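Local coordinates for uncharacterized protein (Wolinella succinogenes, PDB 3JYG), which is of unknown function but belongs to the 6-pyruvoyl tetrahydropterin synthase family and holds a zinc ion on three histidines, at residues S143-L148 / A176-E181. Sequence-based numbering, arbitrary orientation.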
loop_
_atom_site.group_PDB
_atom_site.type_symbol
_atom_site.label_atom_id
_atom_site.label_comp_id
_atom_site.label_asym_id
_atom_site.label_seq_id
_atom_site.Cartn_x
_atom_site.Cartn_y
_atom_site.Cartn_z
ATOM N N SER A 143 17.557 -2.669 -7.652
ATOM C CA SER A 143 18.913 -2.198 -7.342
ATOM C C SER A 143 18.853 -0.793 -6.779
ATOM O O SER A 143 19.616 -0.445 -5.859
ATOM C CB SER A 143 19.806 -2.239 -8.584
ATOM O OG SER A 143 19.961 -3.578 -9.011
ATOM N N ILE A 144 17.962 0.027 -7.330
ATOM C CA ILE A 144 17.750 1.385 -6.776
ATOM C C ILE A 144 17.259 1.397 -5.313
ATOM O O ILE A 144 17.786 2.159 -4.455
ATOM C CB ILE A 144 16.826 2.202 -7.719
ATOM C CG1 ILE A 144 17.595 2.469 -9.040
ATOM C CG2 ILE A 144 16.351 3.541 -7.073
ATOM C CD1 ILE A 144 16.681 3.011 -10.225
ATOM N N ALA A 145 16.251 0.570 -5.040
ATOM C CA ALA A 145 15.722 0.377 -3.691
ATOM C C ALA A 145 16.838 -0.068 -2.713
ATOM O O ALA A 145 16.966 0.529 -1.653
ATOM C CB ALA A 145 14.599 -0.655 -3.694
ATOM N N SER A 146 17.637 -1.069 -3.085
ATOM C CA SER A 146 18.792 -1.507 -2.249
ATOM C C SER A 146 19.817 -0.429 -1.981
ATOM O O SER A 146 20.337 -0.333 -0.872
ATOM C CB SER A 146 19.568 -2.671 -2.897
ATOM O OG SER A 146 18.660 -3.674 -3.342
ATOM N N TRP A 147 20.117 0.371 -3.009
ATOM C CA TRP A 147 21.086 1.425 -2.924
ATOM C C TRP A 147 20.592 2.504 -1.941
ATOM O O TRP A 147 21.319 2.976 -1.040
ATOM C CB TRP A 147 21.230 2.030 -4.346
ATOM C CG TRP A 147 22.164 3.176 -4.387
ATOM C CD1 TRP A 147 23.429 3.242 -3.830
ATOM C CD2 TRP A 147 21.916 4.447 -4.989
ATOM N NE1 TRP A 147 23.966 4.521 -4.037
ATOM C CE2 TRP A 147 23.058 5.263 -4.751
ATOM C CE3 TRP A 147 20.844 4.976 -5.723
ATOM C CZ2 TRP A 147 23.160 6.554 -5.246
ATOM C CZ3 TRP A 147 20.933 6.283 -6.195
ATOM C CH2 TRP A 147 22.088 7.057 -5.949
ATOM N N LEU A 148 19.309 2.864 -2.068
ATOM C CA LEU A 148 18.771 3.907 -1.186
ATOM C C LEU A 148 18.605 3.389 0.232
ATOM O O LEU A 148 18.822 4.131 1.199
ATOM C CB LEU A 148 17.452 4.484 -1.749
ATOM C CG LEU A 148 17.534 5.147 -3.126
ATOM C CD1 LEU A 148 16.123 5.429 -3.657
ATOM C CD2 LEU A 148 18.385 6.429 -3.131
ATOM N N ALA A 176 9.294 -2.613 -6.276
ATOM C CA ALA A 176 10.251 -3.416 -5.575
ATOM C C ALA A 176 10.274 -2.962 -4.135
ATOM O O ALA A 176 9.904 -1.835 -3.807
ATOM C CB ALA A 176 11.616 -3.255 -6.184
ATOM N N ARG A 177 10.718 -3.861 -3.270
ATOM C CA ARG A 177 10.851 -3.555 -1.877
ATOM C C ARG A 177 12.081 -4.355 -1.426
ATOM O O ARG A 177 12.336 -5.493 -1.898
ATOM C CB ARG A 177 9.595 -3.969 -1.139
ATOM C CG ARG A 177 9.449 -3.385 0.306
ATOM C CD ARG A 177 8.021 -3.472 0.832
ATOM N NE ARG A 177 7.955 -2.814 2.123
ATOM C CZ ARG A 177 6.853 -2.530 2.800
ATOM N NH1 ARG A 177 5.654 -2.781 2.281
ATOM N NH2 ARG A 177 6.959 -1.947 3.990
ATOM N N VAL A 178 12.893 -3.692 -0.611
ATOM C CA VAL A 178 13.995 -4.382 0.024
ATOM C C VAL A 178 13.853 -4.196 1.548
ATOM O O VAL A 178 13.733 -3.071 2.038
ATOM C CB VAL A 178 15.359 -3.881 -0.503
ATOM C CG1 VAL A 178 16.498 -4.593 0.248
ATOM C CG2 VAL A 178 15.496 -4.083 -2.052
ATOM N N TYR A 179 13.868 -5.320 2.266
ATOM C CA TYR A 179 13.644 -5.372 3.680
ATOM C C TYR A 179 14.977 -5.515 4.394
ATOM O O TYR A 179 15.779 -6.387 4.069
ATOM C CB TYR A 179 12.775 -6.588 4.036
ATOM C CG TYR A 179 11.325 -6.360 3.792
ATOM C CD1 TYR A 179 10.545 -5.621 4.698
ATOM C CD2 TYR A 179 10.707 -6.878 2.663
ATOM C CE1 TYR A 179 9.163 -5.406 4.451
ATOM C CE2 TYR A 179 9.347 -6.661 2.433
ATOM C CZ TYR A 179 8.610 -5.935 3.310
ATOM O OH TYR A 179 7.288 -5.757 3.054
ATOM N N ASN A 180 15.173 -4.650 5.378
ATOM C CA ASN A 180 16.313 -4.702 6.238
ATOM C C ASN A 180 15.964 -5.681 7.351
ATOM O O ASN A 180 15.478 -5.289 8.435
ATOM C CB ASN A 180 16.625 -3.319 6.792
ATOM C CG ASN A 180 17.801 -3.325 7.720
ATOM O OD1 ASN A 180 18.517 -4.312 7.801
ATOM N ND2 ASN A 180 17.992 -2.237 8.451
ATOM N N GLU A 181 16.185 -6.949 7.019
ATOM C CA GLU A 181 16.081 -8.116 7.888
ATOM C C GLU A 181 15.263 -9.224 7.241
ATOM O O GLU A 181 15.809 -10.276 6.954
ATOM C CB GLU A 181 15.574 -7.799 9.285
ATOM C CG GLU A 181 16.709 -7.678 10.286
ATOM C CD GLU A 181 16.273 -8.111 11.679
ATOM O OE1 GLU A 181 15.143 -8.668 11.795
ATOM O OE2 GLU A 181 17.053 -7.898 12.647
#
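V178 meets A145 and S146 mainly through one methyl, CG2. The apolar half of the contact is its approach to A145, with CB 3.9 Å from V178 CG2. Both residues direct their CB toward the opposite segment, and the rotation of the valine (CG1 anti to the backbone N, chi1 177°) sets CG2 beside its own backbone N, facing the helix. The second half is methyl against polar atoms: V178 CG2 lies 3.4 Å from S146 OG and 3.8 Å from S146 N, in van der Waals contact. The hydroxyl is occupied within its own helix, since chi1 of -47° keeps OG beside the backbone N, where it hydrogen-bonds E142 O one turn back.

The CA atoms of S146 and V178 are 6.0 Å apart, a close approach of helix 141-155 to the successively antiparallel strands 3-17, 40-52, 162-169 and 174-180, as in this family's T-fold. V178 also touches L149, and A176 packs on S141 and E142, so inward-directed residues of the strand follow the helix. V178 pairs by backbone bonds with V166, while residues 176-180 carry the sheet edge to edge into a second subunit as an antiparallel ladder, whose Y5 packs on both S146 and V178.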